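Long-range contact in uncharacterized protein (Bacteroides caccae, PDB 3NO2), which is of unknown function but folds as a six-bladed beta-propeller and belongs to a Mal s 1 allergenic protein-like family: residues H124-Q129 / V140-A144. Residues are numbered along the deposited sequence; the frame is centred on the assembly and turned at random.
Sequences HAQFRQ and VPLFA
Two successive carbonyls of the loop, those of Ala-125 and Gln-126, receive two successive amides of the facing segment, which lie just past the end of strand 138-142. Phe-143 N donates to Gln-126 O at 2.9 Å, nearly straight at 171°, and Ala-144 N reaches Ala-125 O at 3.0 Å in a more bent bond. Gln-126 O also takes a CA-H...O contact from Leu-142. Further along, a water replaces the direct bond: it accepts from Arg-128 N and donates to Pro-141 O, so that an amide and a carbonyl standing 4.5 Å apart both find a partner.

The fold is a six-bladed beta-propeller, and 140-144 runs off the second strand of a four-stranded blade, while 124-129 belongs to the loop leading from the preceding blade into the first strand, 131-132. Within that loop the guanidinium of Arg-128 ties the backbone together: NH1 and NH2 converge end-on upon His-124 O, NH2 in the carbonyl plane and NH1 above it, and NH1 donates a further hydrogen bond to Phe-127 O. Arg-128 O accepts from Thr-81 OG1. A bend at chi2 (-68°) folds the chain back toward these carbonyls and lays the group against one side of the Phe-143 ring, Arg-128 NH2 3.5 Å from Phe-143 CE2, the planes tilted 37° apart. NH2 lies over the imidazole face of His-124 as well; it and His-124 NE2 both bind a citrate, probably from the crystallisation liquor, while ND1 bonds to Glu-78. Phe-127 CD2 packs on Val-140 CG1 at 3.9 Å. Gln-126 OE1 accepts from Gly-96 N and is hydrogen-bonded to Ser-99 OG, its NE2 donating to Ile-120 O, whereas the amide of Gln-129 is taken up by Ser-169, Asn-40 and Gln-217.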
loop_
_atom_site.group_PDB
_atom_site.type_symbol
_atom_site.label_atom_id
_atom_site.label_comp_id
_atom_site.label_asym_id
_atom_site.label_seq_id
_atom_site.Cartn_x
_atom_site.Cartn_y
_atom_site.Cartn_z
ATOM N N HIS A 124 8.735 4.112 -12.531
ATOM C CA HIS A 124 8.906 3.201 -11.440
ATOM C C HIS A 124 9.516 3.887 -10.188
ATOM O O HIS A 124 9.360 3.368 -9.098
ATOM C CB HIS A 124 9.838 2.029 -11.852
ATOM C CG HIS A 124 9.708 0.812 -11.034
ATOM N ND1 HIS A 124 8.533 0.097 -10.955
ATOM C CD2 HIS A 124 10.617 0.110 -10.317
ATOM C CE1 HIS A 124 8.727 -0.979 -10.210
ATOM N NE2 HIS A 124 9.996 -1.011 -9.824
ATOM N N ALA A 125 10.252 4.978 -10.374
ATOM C CA ALA A 125 10.887 5.705 -9.295
ATOM C C ALA A 125 10.010 6.770 -8.683
ATOM O O ALA A 125 10.490 7.568 -7.868
ATOM C CB ALA A 125 12.232 6.323 -9.799
ATOM N N GLN A 126 8.742 6.830 -9.078
ATOM C CA GLN A 126 7.771 7.786 -8.541
ATOM C C GLN A 126 7.117 7.221 -7.282
ATOM O O GLN A 126 7.751 7.153 -6.229
ATOM C CB GLN A 126 6.769 8.232 -9.607
ATOM C CG GLN A 126 7.463 8.997 -10.755
ATOM C CD GLN A 126 6.535 9.347 -11.897
ATOM O OE1 GLN A 126 5.319 9.171 -11.812
ATOM N NE2 GLN A 126 7.109 9.834 -13.008
ATOM N N PHE A 127 5.861 6.779 -7.353
ATOM C CA PHE A 127 5.124 6.395 -6.160
ATOM C C PHE A 127 4.617 4.973 -6.238
ATOM O O PHE A 127 4.612 4.299 -7.287
ATOM C CB PHE A 127 3.961 7.346 -5.909
ATOM C CG PHE A 127 3.016 7.489 -7.072
ATOM C CD1 PHE A 127 2.014 6.558 -7.320
ATOM C CD2 PHE A 127 3.172 8.549 -7.966
ATOM C CE1 PHE A 127 1.132 6.747 -8.409
ATOM C CE2 PHE A 127 2.291 8.717 -9.014
ATOM C CZ PHE A 127 1.304 7.817 -9.207
ATOM N N ARG A 128 4.143 4.494 -5.075
ATOM C CA ARG A 128 3.385 3.260 -4.979
ATOM C C ARG A 128 1.968 3.612 -4.526
ATOM O O ARG A 128 1.072 3.721 -5.398
ATOM C CB ARG A 128 4.094 2.228 -4.114
ATOM C CG ARG A 128 5.425 1.806 -4.711
ATOM C CD ARG A 128 5.276 1.009 -6.006
ATOM N NE ARG A 128 6.582 0.656 -6.582
ATOM C CZ ARG A 128 7.318 1.412 -7.362
ATOM N NH1 ARG A 128 6.901 2.586 -7.766
ATOM N NH2 ARG A 128 8.546 1.002 -7.682
ATOM N N GLN A 129 1.710 3.849 -3.235
ATOM C CA GLN A 129 0.352 4.037 -2.729
ATOM C C GLN A 129 0.081 5.499 -2.346
ATOM O O GLN A 129 0.476 5.959 -1.277
ATOM C CB GLN A 129 0.120 3.165 -1.491
ATOM C CG GLN A 129 0.405 1.693 -1.701
ATOM C CD GLN A 129 -0.240 0.818 -0.619
ATOM O OE1 GLN A 129 -0.597 1.288 0.469
ATOM N NE2 GLN A 129 -0.375 -0.480 -0.888
ATOM N N VAL A 140 1.327 11.984 -1.767
ATOM C CA VAL A 140 2.072 11.251 -2.773
ATOM C C VAL A 140 3.488 11.011 -2.251
ATOM O O VAL A 140 4.335 11.936 -2.261
ATOM C CB VAL A 140 2.148 12.010 -4.081
ATOM C CG1 VAL A 140 2.887 11.180 -5.152
ATOM C CG2 VAL A 140 0.724 12.474 -4.553
ATOM N N PRO A 141 3.775 9.796 -1.764
ATOM C CA PRO A 141 5.139 9.478 -1.363
ATOM C C PRO A 141 5.971 9.156 -2.598
ATOM O O PRO A 141 5.482 8.457 -3.500
ATOM C CB PRO A 141 5.004 8.239 -0.462
ATOM C CG PRO A 141 3.498 7.914 -0.429
ATOM C CD PRO A 141 2.906 8.627 -1.626
ATOM N N LEU A 142 7.211 9.627 -2.664
ATOM C CA LEU A 142 8.055 9.437 -3.850
ATOM C C LEU A 142 9.380 8.822 -3.504
ATOM O O LEU A 142 10.072 9.260 -2.595
ATOM C CB LEU A 142 8.289 10.765 -4.576
ATOM C CG LEU A 142 7.025 11.435 -5.139
ATOM C CD1 LEU A 142 7.367 12.907 -5.563
ATOM C CD2 LEU A 142 6.426 10.658 -6.315
ATOM N N PHE A 143 9.725 7.780 -4.254
ATOM C CA PHE A 143 10.968 7.039 -4.073
ATOM C C PHE A 143 12.203 7.886 -4.381
ATOM O O PHE A 143 13.084 8.044 -3.541
ATOM C CB PHE A 143 11.048 5.825 -4.992
ATOM C CG PHE A 143 10.289 4.576 -4.565
ATOM C CD1 PHE A 143 9.252 4.567 -3.670
ATOM C CD2 PHE A 143 10.690 3.369 -5.117
ATOM C CE1 PHE A 143 8.627 3.352 -3.348
ATOM C CE2 PHE A 143 10.050 2.183 -4.801
ATOM C CZ PHE A 143 9.006 2.195 -3.940
ATOM N N ALA A 144 12.299 8.407 -5.601
ATOM C CA ALA A 144 13.580 8.935 -6.085
ATOM C C ALA A 144 14.067 10.044 -5.162
ATOM O O ALA A 144 15.265 10.123 -4.869
ATOM C CB ALA A 144 13.458 9.499 -7.507
HETATM O O HOH W 1 4.995 5.863 -2.816
#